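Local coordinates for amidohydrolase 3 domain-containing protein (Pyrococcus horikoshii, PDB 3IGH), which is of unknown specific function but probably hydrolyses carbon-nitrogen bonds other than peptide bonds, as a presumed metal-dependent member of the amidohydrolase family, at residues A[62-67]-A[230-235]; A[68-73]-A[191-196]; A[253-258]-A[464-469]; A[308-313]-A[450-455]. All coordinates share one frame; numbering follows the deposited sequence.

Overall arrangement
The four contacts tie together parts of the TIM barrel. Contact 1 lies about 8 Å from the centre of the chain and forms the hub: its centre is about 10 Å from those of contacts 3 and 4 and about 11 Å from that of contact 2. Along the chain, the pairing 62-67/230-235 brackets contact 2; further on, 253-258/464-469 brackets contact 4. Strands 58-68, 230-235, 256-264 and 310-315 all belong to the barrel wall. Contact 2 packs helix 183-199 on the start of helix 70-78, which follows strand 58-68; contact 3 sits at the surface, and contact 4 links a strand with the loop after helix 436-450. The C-terminal chain thus returns at contacts 3 and 4.

Contact 1: A[62-67]-A[230-235]; sequences AFFDSH and NVFAYV. With SO4 (sulfate ion), chain B.
Phe64 and Phe232 meet inside the barrel, reaching across from strands that are not neighbours in the wall; strand 202-210 runs between them. The closest approach is 3.6 Å, from CZ of Phe64 to CD2 of Phe232. The ring planes are tilted by 30° and slid well apart, with centroids 5.7 Å from each other, so they hardly overlap. Phe64 gets there because its CG is anti to the backbone N (chi1 -168°), which brings the ring end close although the CB bond does not aim at the other strand. Ser451 and Ala453 of a later loop pack against the two rings. Farther along, an Asx turn spans the corner at 66-67: Asp65 OD1 accepts from His67 N, 3.1 Å away, with its anti lone pair. His67 NE2 then gives a hydrogen bond of 3.0 Å to a sulfate O1, close to the ring plane at its edge, while Glu338 holds ND1. The two rings thus make a small apolar contact, while the corner is polar; the sulfate, probably from the crystallisation liquor and also held by Lys262, His314 and His339, is consistent with an active-site pocket, and His67 opens a His-x-His sequence of the kind that ligates metal in amidohydrolases.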
loop_
_atom_site.group_PDB
_atom_site.type_symbol
_atom_site.label_atom_id
_atom_site.label_comp_id
_atom_site.label_asym_id
_atom_site.label_seq_id
_atom_site.Cartn_x
_atom_site.Cartn_y
_atom_site.Cartn_z
ATOM N N ALA A 62 -6.786 13.230 -18.878
ATOM C CA ALA A 62 -5.361 13.168 -19.175
ATOM C C ALA A 62 -5.006 11.843 -19.856
ATOM O O ALA A 62 -5.770 10.872 -19.783
ATOM C CB ALA A 62 -4.550 13.380 -17.898
ATOM N N PHE A 63 -3.881 11.815 -20.566
ATOM C CA PHE A 63 -3.430 10.589 -21.192
ATOM C C PHE A 63 -3.007 9.565 -20.129
ATOM O O PHE A 63 -2.542 9.925 -19.036
ATOM C CB PHE A 63 -2.291 10.853 -22.184
ATOM C CG PHE A 63 -2.735 11.586 -23.435
ATOM C CD1 PHE A 63 -3.348 10.897 -24.483
ATOM C CD2 PHE A 63 -2.549 12.958 -23.556
ATOM C CE1 PHE A 63 -3.755 11.562 -25.645
ATOM C CE2 PHE A 63 -2.950 13.638 -24.712
ATOM C CZ PHE A 63 -3.559 12.942 -25.753
ATOM N N PHE A 64 -3.211 8.297 -20.460
ATOM C CA PHE A 64 -2.819 7.182 -19.598
ATOM C C PHE A 64 -1.992 6.255 -20.493
ATOM O O PHE A 64 -2.527 5.623 -21.399
ATOM C CB PHE A 64 -4.091 6.495 -19.077
ATOM C CG PHE A 64 -3.871 5.492 -17.955
ATOM C CD1 PHE A 64 -4.757 5.463 -16.883
ATOM C CD2 PHE A 64 -2.811 4.571 -17.971
ATOM C CE1 PHE A 64 -4.591 4.553 -15.824
ATOM C CE2 PHE A 64 -2.637 3.661 -16.928
ATOM C CZ PHE A 64 -3.539 3.659 -15.846
ATOM N N ASP A 65 -0.683 6.199 -20.272
ATOM C CA ASP A 65 0.162 5.321 -21.064
ATOM C C ASP A 65 0.153 3.951 -20.403
ATOM O O ASP A 65 0.733 3.771 -19.349
ATOM C CB ASP A 65 1.594 5.864 -21.138
ATOM C CG ASP A 65 2.460 5.131 -22.170
ATOM O OD1 ASP A 65 2.474 3.883 -22.209
ATOM O OD2 ASP A 65 3.184 5.811 -22.924
ATOM N N SER A 66 -0.476 2.977 -21.045
ATOM C CA SER A 66 -0.705 1.684 -20.388
ATOM C C SER A 66 0.485 0.718 -20.402
ATOM O O SER A 66 0.358 -0.419 -19.935
ATOM C CB SER A 66 -1.962 1.012 -20.959
ATOM O OG SER A 66 -1.802 0.720 -22.332
ATOM N N HIS A 67 1.645 1.160 -20.891
ATOM C CA HIS A 67 2.834 0.285 -20.947
ATOM C C HIS A 67 4.087 1.090 -21.239
ATOM O O HIS A 67 4.356 1.428 -22.389
ATOM C CB HIS A 67 2.637 -0.808 -22.018
ATOM C CG HIS A 67 3.751 -1.808 -22.113
ATOM N ND1 HIS A 67 3.528 -3.165 -22.027
ATOM C CD2 HIS A 67 5.080 -1.661 -22.327
ATOM C CE1 HIS A 67 4.672 -3.809 -22.175
ATOM N NE2 HIS A 67 5.631 -2.921 -22.350
ATOM N N ASN A 230 0.128 8.860 -11.462
ATOM C CA ASN A 230 -0.346 7.548 -11.034
ATOM C C ASN A 230 0.494 6.448 -11.671
ATOM O O ASN A 230 0.725 6.450 -12.880
ATOM C CB ASN A 230 -1.832 7.369 -11.368
ATOM C CG ASN A 230 -2.690 8.485 -10.799
ATOM O OD1 ASN A 230 -2.648 8.763 -9.596
ATOM N ND2 ASN A 230 -3.465 9.139 -11.661
ATOM N N VAL A 231 0.989 5.535 -10.843
ATOM C CA VAL A 231 1.862 4.469 -11.311
ATOM C C VAL A 231 1.254 3.116 -10.954
ATOM O O VAL A 231 1.093 2.792 -9.778
ATOM C CB VAL A 231 3.282 4.590 -10.703
ATOM C CG1 VAL A 231 4.178 3.426 -11.165
ATOM C CG2 VAL A 231 3.920 5.940 -11.059
ATOM N N PHE A 232 0.934 2.327 -11.975
ATOM C CA PHE A 232 0.472 0.959 -11.780
ATOM C C PHE A 232 1.658 0.023 -12.056
ATOM O O PHE A 232 2.023 -0.224 -13.213
ATOM C CB PHE A 232 -0.761 0.676 -12.663
ATOM C CG PHE A 232 -1.980 1.464 -12.244
ATOM C CD1 PHE A 232 -2.959 0.876 -11.440
ATOM C CD2 PHE A 232 -2.119 2.817 -12.594
ATOM C CE1 PHE A 232 -4.066 1.610 -11.005
ATOM C CE2 PHE A 232 -3.227 3.563 -12.171
ATOM C CZ PHE A 232 -4.200 2.955 -11.370
ATOM N N ALA A 233 2.265 -0.473 -10.981
ATOM C CA ALA A 233 3.505 -1.250 -11.065
ATOM C C ALA A 233 3.260 -2.706 -11.428
ATOM O O ALA A 233 2.562 -3.426 -10.720
ATOM C CB ALA A 233 4.291 -1.160 -9.761
ATOM N N TYR A 234 3.844 -3.127 -12.542
ATOM C CA TYR A 234 3.855 -4.539 -12.912
ATOM C C TYR A 234 5.261 -5.056 -12.697
ATOM O O TYR A 234 6.189 -4.715 -13.438
ATOM C CB TYR A 234 3.389 -4.736 -14.358
ATOM C CG TYR A 234 1.889 -4.606 -14.540
ATOM C CD1 TYR A 234 1.261 -3.357 -14.490
ATOM C CD2 TYR A 234 1.097 -5.735 -14.798
ATOM C CE1 TYR A 234 -0.124 -3.236 -14.662
ATOM C CE2 TYR A 234 -0.298 -5.621 -14.980
ATOM C CZ TYR A 234 -0.890 -4.363 -14.908
ATOM O OH TYR A 234 -2.245 -4.223 -15.090
ATOM N N VAL A 235 5.411 -5.870 -11.659
ATOM C CA VAL A 235 6.712 -6.325 -11.207
ATOM C C VAL A 235 7.261 -7.515 -12.012
ATOM O O VAL A 235 6.532 -8.210 -12.717
ATOM C CB VAL A 235 6.675 -6.670 -9.693
ATOM C CG1 VAL A 235 6.117 -5.491 -8.868
ATOM C CG2 VAL A 235 5.845 -7.927 -9.426
HETATM S S SO4 B . 8.249 -5.179 -23.555
HETATM O O1 SO4 B . 8.299 -4.311 -22.396
HETATM O O2 SO4 B . 8.216 -4.361 -24.757
HETATM O O3 SO4 B . 9.456 -5.994 -23.593
HETATM O O4 SO4 B . 7.036 -6.003 -23.492
#

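Contact 2: A[68-73]-A[191-196]; sequences LHLDEL and KRAQEH. With SO4 (sulfate ion), chain J; SO4 (sulfate ion), chain B.
Ala193 lies between Leu70 and Leu73, where helix 183-199 packs on the first turn of helix 70-78. The apolar contacts come first. The Ala193 methyl faces CD2 of Leu73 at 3.8 Å and is 4.1 Å from CD1 of Leu70. It also presses on the backbone, with Ala193 CB only 3.1 Å from the carbonyl O of Leu70, so a small side chain lets the two helices come very close: the CA atoms of Leu73 and Ala193 are 5.6 Å apart. Leu73 has CG anti to its N (chi1 173°), which turns CD2 toward helix 183-199, where Leu73 CD2 also lies 4.2 Å from CD2 of His196. Leu197 adds to this apolar seam.

The polar bonds lie beside it. His196 NE2 donates to O4 of one sulfate at 3.0 Å and 153°, and Ala406 N holds that ion too. Apart from the seam, His69 at the N-cap position sends NE2 to O1 of the other sulfate, this O1 being close to the ring plane, but the angle of 126° makes the bond weak. Between 68-73 and 191-196 the contact itself is therefore apolar and tight at Ala193; farther along, Arg192 and Glu78 add a salt bridge between the same helices, and the His196-sulfate bond borders the seam.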
loop_
_atom_site.group_PDB
_atom_site.type_symbol
_atom_site.label_atom_id
_atom_site.label_comp_id
_atom_site.label_asym_id
_atom_site.label_seq_id
_atom_site.Cartn_x
_atom_site.Cartn_y
_atom_site.Cartn_z
ATOM N N LEU A 68 4.867 1.381 -20.203
ATOM C CA LEU A 68 6.179 1.977 -20.404
ATOM C C LEU A 68 7.155 1.572 -19.303
ATOM O O LEU A 68 6.780 0.905 -18.335
ATOM C CB LEU A 68 6.087 3.512 -20.559
ATOM C CG LEU A 68 5.297 4.371 -19.570
ATOM C CD1 LEU A 68 5.855 4.302 -18.137
ATOM C CD2 LEU A 68 5.316 5.800 -20.066
ATOM N N HIS A 69 8.400 2.005 -19.455
ATOM C CA HIS A 69 9.458 1.706 -18.511
ATOM C C HIS A 69 9.954 3.023 -17.952
ATOM O O HIS A 69 10.769 3.703 -18.571
ATOM C CB HIS A 69 10.600 0.982 -19.217
ATOM C CG HIS A 69 10.177 -0.254 -19.946
ATOM N ND1 HIS A 69 10.140 -1.495 -19.348
ATOM C CD2 HIS A 69 9.785 -0.441 -21.228
ATOM C CE1 HIS A 69 9.733 -2.394 -20.229
ATOM N NE2 HIS A 69 9.506 -1.780 -21.376
ATOM N N LEU A 70 9.446 3.373 -16.775
ATOM C CA LEU A 70 9.700 4.654 -16.138
ATOM C C LEU A 70 11.185 4.831 -15.831
ATOM O O LEU A 70 11.750 5.891 -16.084
ATOM C CB LEU A 70 8.852 4.737 -14.862
ATOM C CG LEU A 70 8.054 5.955 -14.416
ATOM C CD1 LEU A 70 7.354 6.666 -15.557
ATOM C CD2 LEU A 70 7.025 5.535 -13.370
ATOM N N ASP A 71 11.823 3.780 -15.320
ATOM C CA ASP A 71 13.249 3.846 -14.993
ATOM C C ASP A 71 14.124 3.993 -16.251
ATOM O O ASP A 71 15.048 4.813 -16.281
ATOM C CB ASP A 71 13.684 2.643 -14.146
ATOM C CG ASP A 71 13.326 1.290 -14.778
ATOM O OD1 ASP A 71 12.538 1.210 -15.757
ATOM O OD2 ASP A 71 13.844 0.283 -14.275
ATOM N N GLU A 72 13.804 3.225 -17.291
ATOM C CA GLU A 72 14.537 3.290 -18.549
ATOM C C GLU A 72 14.324 4.620 -19.259
ATOM O O GLU A 72 15.231 5.108 -19.917
ATOM C CB GLU A 72 14.160 2.135 -19.458
ATOM C CG GLU A 72 14.655 0.778 -18.968
ATOM C CD GLU A 72 14.127 -0.384 -19.807
ATOM O OE1 GLU A 72 13.574 -0.146 -20.905
ATOM O OE2 GLU A 72 14.265 -1.541 -19.362
ATOM N N LEU A 73 13.136 5.207 -19.117
ATOM C CA LEU A 73 12.867 6.514 -19.713
ATOM C C LEU A 73 13.752 7.577 -19.055
ATOM O O LEU A 73 14.355 8.402 -19.738
ATOM C CB LEU A 73 11.386 6.899 -19.605
ATOM C CG LEU A 73 10.990 8.325 -20.033
ATOM C CD1 LEU A 73 11.412 8.634 -21.470
ATOM C CD2 LEU A 73 9.469 8.561 -19.846
ATOM N N LYS A 191 12.073 10.241 -11.162
ATOM C CA LYS A 191 11.701 11.664 -11.063
ATOM C C LYS A 191 11.846 12.369 -12.416
ATOM O O LYS A 191 10.966 13.120 -12.826
ATOM C CB LYS A 191 12.523 12.387 -9.997
ATOM C CG LYS A 191 12.076 12.083 -8.565
ATOM C CD LYS A 191 12.805 12.945 -7.535
ATOM C CE LYS A 191 12.070 14.254 -7.286
ATOM N NZ LYS A 191 12.638 14.989 -6.123
ATOM N N ARG A 192 12.925 12.111 -13.113
ATOM C CA ARG A 192 13.105 12.682 -14.412
ATOM C C ARG A 192 12.046 12.233 -15.399
ATOM O O ARG A 192 11.492 13.017 -16.095
ATOM C CB ARG A 192 14.507 12.464 -14.920
ATOM C CG ARG A 192 14.753 12.954 -16.298
ATOM C CD ARG A 192 15.582 14.226 -16.377
ATOM N NE ARG A 192 15.457 14.881 -17.677
ATOM C CZ ARG A 192 14.309 15.346 -18.161
ATOM N NH1 ARG A 192 13.199 15.249 -17.435
ATOM N NH2 ARG A 192 14.262 15.908 -19.363
ATOM N N ALA A 193 11.770 10.951 -15.422
ATOM C CA ALA A 193 10.742 10.403 -16.301
ATOM C C ALA A 193 9.344 10.957 -16.035
ATOM O O ALA A 193 8.657 11.365 -16.973
ATOM C CB ALA A 193 10.733 8.862 -16.224
ATOM N N GLN A 194 8.923 10.990 -14.769
ATOM C CA GLN A 194 7.575 11.465 -14.451
ATOM C C GLN A 194 7.361 12.947 -14.778
ATOM O O GLN A 194 6.264 13.322 -15.175
ATOM C CB GLN A 194 7.175 11.161 -12.999
ATOM C CG GLN A 194 7.969 11.941 -11.943
ATOM C CD GLN A 194 7.513 11.695 -10.514
ATOM O OE1 GLN A 194 6.584 10.927 -10.269
ATOM N NE2 GLN A 194 8.163 12.367 -9.559
ATOM N N GLU A 195 8.398 13.772 -14.623
ATOM C CA GLU A 195 8.283 15.195 -14.963
ATOM C C GLU A 195 8.184 15.391 -16.477
ATOM O O GLU A 195 7.442 16.252 -16.940
ATOM C CB GLU A 195 9.392 16.048 -14.316
ATOM C CG GLU A 195 10.814 15.853 -14.823
ATOM C CD GLU A 195 11.870 16.535 -13.945
ATOM O OE1 GLU A 195 12.952 16.885 -14.476
ATOM O OE2 GLU A 195 11.621 16.712 -12.729
ATOM N N HIS A 196 8.902 14.550 -17.228
ATOM C CA HIS A 196 8.816 14.495 -18.686
ATOM C C HIS A 196 7.411 14.103 -19.137
ATOM O O HIS A 196 6.827 14.747 -20.023
ATOM C CB HIS A 196 9.860 13.501 -19.210
ATOM C CG HIS A 196 9.911 13.387 -20.704
ATOM N ND1 HIS A 196 10.555 14.309 -21.501
ATOM C CD2 HIS A 196 9.430 12.438 -21.542
ATOM C CE1 HIS A 196 10.453 13.944 -22.766
ATOM N NE2 HIS A 196 9.777 12.809 -22.820
HETATM S S SO4 J . 11.353 10.949 -25.715
HETATM O O1 SO4 J . 12.067 12.141 -25.276
HETATM O O2 SO4 J . 11.291 10.940 -27.172
HETATM O O3 SO4 J . 12.052 9.752 -25.254
HETATM O O4 SO4 J . 10.002 10.975 -25.170
HETATM S S SO4 B . 8.249 -5.179 -23.555
HETATM O O1 SO4 B . 8.299 -4.311 -22.396
HETATM O O2 SO4 B . 8.216 -4.361 -24.757
HETATM O O3 SO4 B . 9.456 -5.994 -23.593
HETATM O O4 SO4 B . 7.036 -6.003 -23.492
#

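Contact 3: A[253-258]-A[464-469]; sequences GNRLTI and KAEYII. With SO4 (sulfate ion), chain K; SO4 (sulfate ion), chain O.
The backbones of 253-258 and 464-469 keep well apart, their nearest CA atoms, of Arg255 and Lys464, being 11.2 Å from each other, so the long side chains of Arg255 and Glu466 do the bridging. This is the start of strand 256-264 in the TIM barrel, met at the surface by the chain leading into strand 467-470. Arg255 and Glu466, both bent at chi2, reach toward each other from the two sides and form a salt bridge with the guanidinium and carboxylate planes 38° apart. The bond from Arg255 NH1 to Glu466 OE2, 3.1 Å long, is weak at 126°. Asn230 bonds both partners, its OD1 to Arg255 NH1 and its ND2 to Glu466 OE2. The rest of the guanidinium serves two sulfates: Arg255 NE gives O2 of the chain K ion a nearly straight bond of 2.9 Å. Lys464, extended beyond CG, brings NZ to 3.5 Å from Asn254 O. On the other sulfate, of chain O, Arg255 NH2 donates to O3 at 3.0 Å and 170°.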
loop_
_atom_site.group_PDB
_atom_site.type_symbol
_atom_site.label_atom_id
_atom_site.label_comp_id
_atom_site.label_asym_id
_atom_site.label_seq_id
_atom_site.Cartn_x
_atom_site.Cartn_y
_atom_site.Cartn_z
ATOM N N GLY A 253 -2.243 2.678 -3.182
ATOM C CA GLY A 253 -1.856 3.803 -2.340
ATOM C C GLY A 253 -2.397 5.091 -2.915
ATOM O O GLY A 253 -3.407 5.094 -3.626
ATOM N N ASN A 254 -1.718 6.189 -2.609
ATOM C CA ASN A 254 -2.113 7.500 -3.092
ATOM C C ASN A 254 -1.831 7.655 -4.590
ATOM O O ASN A 254 -2.712 7.988 -5.370
ATOM C CB ASN A 254 -1.366 8.571 -2.300
ATOM C CG ASN A 254 -1.717 9.969 -2.740
ATOM O OD1 ASN A 254 -2.886 10.291 -2.969
ATOM N ND2 ASN A 254 -0.702 10.812 -2.866
ATOM N N ARG A 255 -0.597 7.394 -4.984
ATOM C CA ARG A 255 -0.212 7.447 -6.394
ATOM C C ARG A 255 0.273 6.097 -6.914
ATOM O O ARG A 255 0.128 5.800 -8.101
ATOM C CB ARG A 255 0.896 8.476 -6.580
ATOM C CG ARG A 255 0.437 9.902 -6.399
ATOM C CD ARG A 255 -0.424 10.305 -7.549
ATOM N NE ARG A 255 -0.598 11.753 -7.626
ATOM C CZ ARG A 255 -1.276 12.362 -8.589
ATOM N NH1 ARG A 255 -1.841 11.648 -9.555
ATOM N NH2 ARG A 255 -1.394 13.683 -8.586
ATOM N N LEU A 256 0.860 5.301 -6.021
ATOM C CA LEU A 256 1.411 3.999 -6.379
ATOM C C LEU A 256 0.407 2.877 -6.137
ATOM O O LEU A 256 -0.170 2.762 -5.046
ATOM C CB LEU A 256 2.696 3.731 -5.575
ATOM C CG LEU A 256 3.406 2.380 -5.771
ATOM C CD1 LEU A 256 3.950 2.256 -7.211
ATOM C CD2 LEU A 256 4.527 2.201 -4.741
ATOM N N THR A 257 0.215 2.050 -7.160
ATOM C CA THR A 257 -0.523 0.801 -7.045
ATOM C C THR A 257 0.428 -0.360 -7.322
ATOM O O THR A 257 1.093 -0.392 -8.369
ATOM C CB THR A 257 -1.669 0.732 -8.083
ATOM O OG1 THR A 257 -2.471 1.911 -7.978
ATOM C CG2 THR A 257 -2.554 -0.510 -7.874
ATOM N N ILE A 258 0.497 -1.313 -6.395
ATOM C CA ILE A 258 1.126 -2.603 -6.696
ATOM C C ILE A 258 0.069 -3.331 -7.511
ATOM O O ILE A 258 -0.958 -3.737 -6.969
ATOM C CB ILE A 258 1.502 -3.382 -5.401
ATOM C CG1 ILE A 258 2.323 -2.493 -4.454
ATOM C CG2 ILE A 258 2.245 -4.697 -5.737
ATOM C CD1 ILE A 258 3.598 -1.879 -5.076
ATOM N N LYS A 464 -11.187 10.020 -10.755
ATOM C CA LYS A 464 -10.107 10.936 -10.390
ATOM C C LYS A 464 -10.061 12.098 -11.387
ATOM O O LYS A 464 -10.236 11.900 -12.592
ATOM C CB LYS A 464 -8.746 10.230 -10.367
ATOM C CG LYS A 464 -8.563 9.234 -9.228
ATOM C CD LYS A 464 -7.093 8.843 -9.061
ATOM C CE LYS A 464 -6.912 7.935 -7.854
ATOM N NZ LYS A 464 -5.482 7.781 -7.454
ATOM N N ALA A 465 -9.823 13.302 -10.878
ATOM C CA ALA A 465 -9.759 14.499 -11.715
ATOM C C ALA A 465 -8.370 14.661 -12.326
ATOM O O ALA A 465 -7.618 15.580 -11.975
ATOM C CB ALA A 465 -10.142 15.738 -10.905
ATOM N N GLU A 466 -8.033 13.750 -13.233
ATOM C CA GLU A 466 -6.798 13.839 -13.997
ATOM C C GLU A 466 -7.173 14.382 -15.352
ATOM O O GLU A 466 -7.789 13.691 -16.164
ATOM C CB GLU A 466 -6.124 12.465 -14.161
ATOM C CG GLU A 466 -5.917 11.694 -12.866
ATOM C CD GLU A 466 -4.854 12.287 -11.961
ATOM O OE1 GLU A 466 -4.258 13.326 -12.302
ATOM O OE2 GLU A 466 -4.607 11.697 -10.897
ATOM N N TYR A 467 -6.821 15.637 -15.580
ATOM C CA TYR A 467 -7.244 16.313 -16.786
ATOM C C TYR A 467 -6.121 17.170 -17.320
ATOM O O TYR A 467 -5.161 17.485 -16.602
ATOM C CB TYR A 467 -8.513 17.155 -16.517
ATOM C CG TYR A 467 -8.314 18.240 -15.475
ATOM C CD1 TYR A 467 -7.801 19.493 -15.829
ATOM C CD2 TYR A 467 -8.640 18.015 -14.137
ATOM C CE1 TYR A 467 -7.605 20.486 -14.881
ATOM C CE2 TYR A 467 -8.449 19.009 -13.175
ATOM C CZ TYR A 467 -7.934 20.241 -13.557
ATOM O OH TYR A 467 -7.739 21.232 -12.621
ATOM N N ILE A 468 -6.238 17.540 -18.590
ATOM C CA ILE A 468 -5.321 18.496 -19.192
ATOM C C ILE A 468 -6.129 19.632 -19.803
ATOM O O ILE A 468 -7.262 19.428 -20.250
ATOM C CB ILE A 468 -4.344 17.840 -20.223
ATOM C CG1 ILE A 468 -5.087 17.052 -21.306
ATOM C CG2 ILE A 468 -3.369 16.902 -19.507
ATOM C CD1 ILE A 468 -4.156 16.294 -22.266
ATOM N N ILE A 469 -5.559 20.829 -19.777
ATOM C CA ILE A 469 -6.230 22.019 -20.291
ATOM C C ILE A 469 -5.612 22.380 -21.639
ATOM O O ILE A 469 -4.391 22.508 -21.764
ATOM C CB ILE A 469 -6.156 23.206 -19.278
ATOM C CG1 ILE A 469 -6.817 22.803 -17.947
ATOM C CG2 ILE A 469 -6.832 24.462 -19.847
ATOM C CD1 ILE A 469 -6.856 23.901 -16.881
HETATM S S SO4 K . -0.890 14.013 -4.860
HETATM O O1 SO4 K . -0.694 15.350 -4.308
HETATM O O2 SO4 K . 0.317 13.594 -5.563
HETATM O O3 SO4 K . -1.181 13.080 -3.781
HETATM O O4 SO4 K . -2.020 14.030 -5.782
HETATM S S SO4 O . -2.613 16.622 -10.579
HETATM O O1 SO4 O . -3.547 17.508 -9.889
HETATM O O2 SO4 O . -1.325 16.680 -9.895
HETATM O O3 SO4 O . -3.120 15.254 -10.536
HETATM O O4 SO4 O . -2.445 17.041 -11.970
#

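Contact 4: A[308-313]-A[450-455]; sequences GLDVAI and VSLASD
Asp310 meets Leu452 along its whole side chain, and a single methyl, Leu452 CD1, does nearly all the touching. Asp310 CB lies 4.0 Å from Leu452 CD1. Asp310 CG comes closest, 3.7 Å from Leu452 CD1, placed there by a first torsion that sets it anti to the backbone N (chi1 -162°). Asp310 OD1 is 3.9 Å from Leu452 CD1, but its polar partners lie elsewhere: Asp310 OD1 takes a weak bond of 2.9 Å from Val311 N (138°) and a salt bridge with Arg357 NH2. Asp310 OD2 passes 3.8 Å from Leu452 CD1 and is hydrogen-bonded to Tyr234 OH. The carboxylate is buried, and these partners satisfy both oxygens; Arg357 would probably favour the charged form. The carbonyl O of Val450 sits 4.1 Å from Asp310 OD2 without bonding it; it is taken by the other terminal nitrogen, NH1, of Arg357, which thereby ties strand and loop together. Leu452 is the C-prime residue of the Schellman motif that ends helix 436-450, with positive phi (57°). Asp310 opens strand 310-315 of the barrel, between strands 256-264 and 336-337, with helix 318-331 packed on Val311 and Ile313 and the end of helix 436-450 arriving at the aspartate.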
loop_
_atom_site.group_PDB
_atom_site.type_symbol
_atom_site.label_atom_id
_atom_site.label_comp_id
_atom_site.label_asym_id
_atom_site.label_seq_id
_atom_site.Cartn_x
_atom_site.Cartn_y
_atom_site.Cartn_z
ATOM N N GLY A 308 -4.215 -11.676 -5.837
ATOM C CA GLY A 308 -5.140 -10.743 -6.489
ATOM C C GLY A 308 -4.458 -9.782 -7.454
ATOM O O GLY A 308 -4.994 -8.716 -7.758
ATOM N N LEU A 309 -3.269 -10.156 -7.917
ATOM C CA LEU A 309 -2.487 -9.319 -8.828
ATOM C C LEU A 309 -2.844 -9.578 -10.279
ATOM O O LEU A 309 -3.196 -10.709 -10.654
ATOM C CB LEU A 309 -0.986 -9.546 -8.607
ATOM C CG LEU A 309 -0.384 -8.951 -7.334
ATOM C CD1 LEU A 309 0.952 -9.589 -7.061
ATOM C CD2 LEU A 309 -0.247 -7.420 -7.432
ATOM N N ASP A 310 -2.748 -8.529 -11.098
ATOM C CA ASP A 310 -2.963 -8.658 -12.539
ATOM C C ASP A 310 -1.786 -9.407 -13.177
ATOM O O ASP A 310 -0.718 -9.555 -12.583
ATOM C CB ASP A 310 -3.130 -7.276 -13.190
ATOM C CG ASP A 310 -3.778 -7.337 -14.573
ATOM O OD1 ASP A 310 -4.334 -8.389 -14.952
ATOM O OD2 ASP A 310 -3.732 -6.317 -15.300
ATOM N N VAL A 311 -1.999 -9.921 -14.375
ATOM C CA VAL A 311 -0.956 -10.631 -15.099
ATOM C C VAL A 311 -0.917 -10.090 -16.535
ATOM O O VAL A 311 -1.912 -10.164 -17.270
ATOM C CB VAL A 311 -1.227 -12.163 -15.101
ATOM C CG1 VAL A 311 -0.113 -12.900 -15.851
ATOM C CG2 VAL A 311 -1.381 -12.689 -13.652
ATOM N N ALA A 312 0.232 -9.540 -16.911
ATOM C CA ALA A 312 0.451 -9.023 -18.256
ATOM C C ALA A 312 1.462 -9.892 -18.964
ATOM O O ALA A 312 2.537 -10.165 -18.434
ATOM C CB ALA A 312 0.945 -7.564 -18.221
ATOM N N ILE A 313 1.106 -10.334 -20.166
ATOM C CA ILE A 313 1.990 -11.179 -20.949
ATOM C C ILE A 313 2.349 -10.518 -22.287
ATOM O O ILE A 313 1.476 -10.230 -23.103
ATOM C CB ILE A 313 1.373 -12.582 -21.212
ATOM C CG1 ILE A 313 0.917 -13.234 -19.887
ATOM C CG2 ILE A 313 2.395 -13.462 -21.920
ATOM C CD1 ILE A 313 0.386 -14.679 -20.019
ATOM N N VAL A 450 -7.671 -1.259 -19.241
ATOM C CA VAL A 450 -6.631 -2.283 -19.479
ATOM C C VAL A 450 -5.718 -2.464 -18.237
ATOM O O VAL A 450 -5.270 -3.577 -17.927
ATOM C CB VAL A 450 -5.845 -1.950 -20.795
ATOM C CG1 VAL A 450 -4.553 -2.749 -20.934
ATOM C CG2 VAL A 450 -6.746 -2.200 -22.004
ATOM N N SER A 451 -5.504 -1.366 -17.515
ATOM C CA SER A 451 -4.657 -1.345 -16.324
ATOM C C SER A 451 -5.448 -1.578 -15.035
ATOM O O SER A 451 -4.899 -1.445 -13.939
ATOM C CB SER A 451 -3.945 0.006 -16.227
ATOM O OG SER A 451 -3.245 0.308 -17.422
ATOM N N LEU A 452 -6.737 -1.899 -15.173
ATOM C CA LEU A 452 -7.651 -2.116 -14.029
ATOM C C LEU A 452 -7.727 -0.904 -13.091
ATOM O O LEU A 452 -7.818 -1.038 -11.878
ATOM C CB LEU A 452 -7.314 -3.416 -13.273
ATOM C CG LEU A 452 -7.302 -4.711 -14.109
ATOM C CD1 LEU A 452 -6.883 -5.925 -13.258
ATOM C CD2 LEU A 452 -8.655 -4.966 -14.774
ATOM N N ALA A 453 -7.685 0.285 -13.676
ATOM C CA ALA A 453 -7.797 1.524 -12.910
ATOM C C ALA A 453 -9.225 1.997 -13.061
ATOM O O ALA A 453 -9.536 2.740 -14.004
ATOM C CB ALA A 453 -6.856 2.553 -13.464
ATOM N N SER A 454 -10.096 1.569 -12.148
ATOM C CA SER A 454 -11.542 1.727 -12.355
ATOM C C SER A 454 -12.034 3.166 -12.175
ATOM O O SER A 454 -13.113 3.519 -12.651
ATOM C CB SER A 454 -12.333 0.773 -11.452
ATOM O OG SER A 454 -12.101 1.078 -10.090
ATOM N N ASP A 455 -11.236 3.996 -11.509
ATOM C CA ASP A 455 -11.616 5.397 -11.296
ATOM C C ASP A 455 -10.775 6.392 -12.104
ATOM O O ASP A 455 -10.666 7.556 -11.740
ATOM C CB ASP A 455 -11.601 5.739 -9.801
ATOM C CG ASP A 455 -10.242 5.500 -9.151
ATOM O OD1 ASP A 455 -9.320 4.996 -9.830
ATOM O OD2 ASP A 455 -10.094 5.818 -7.954
#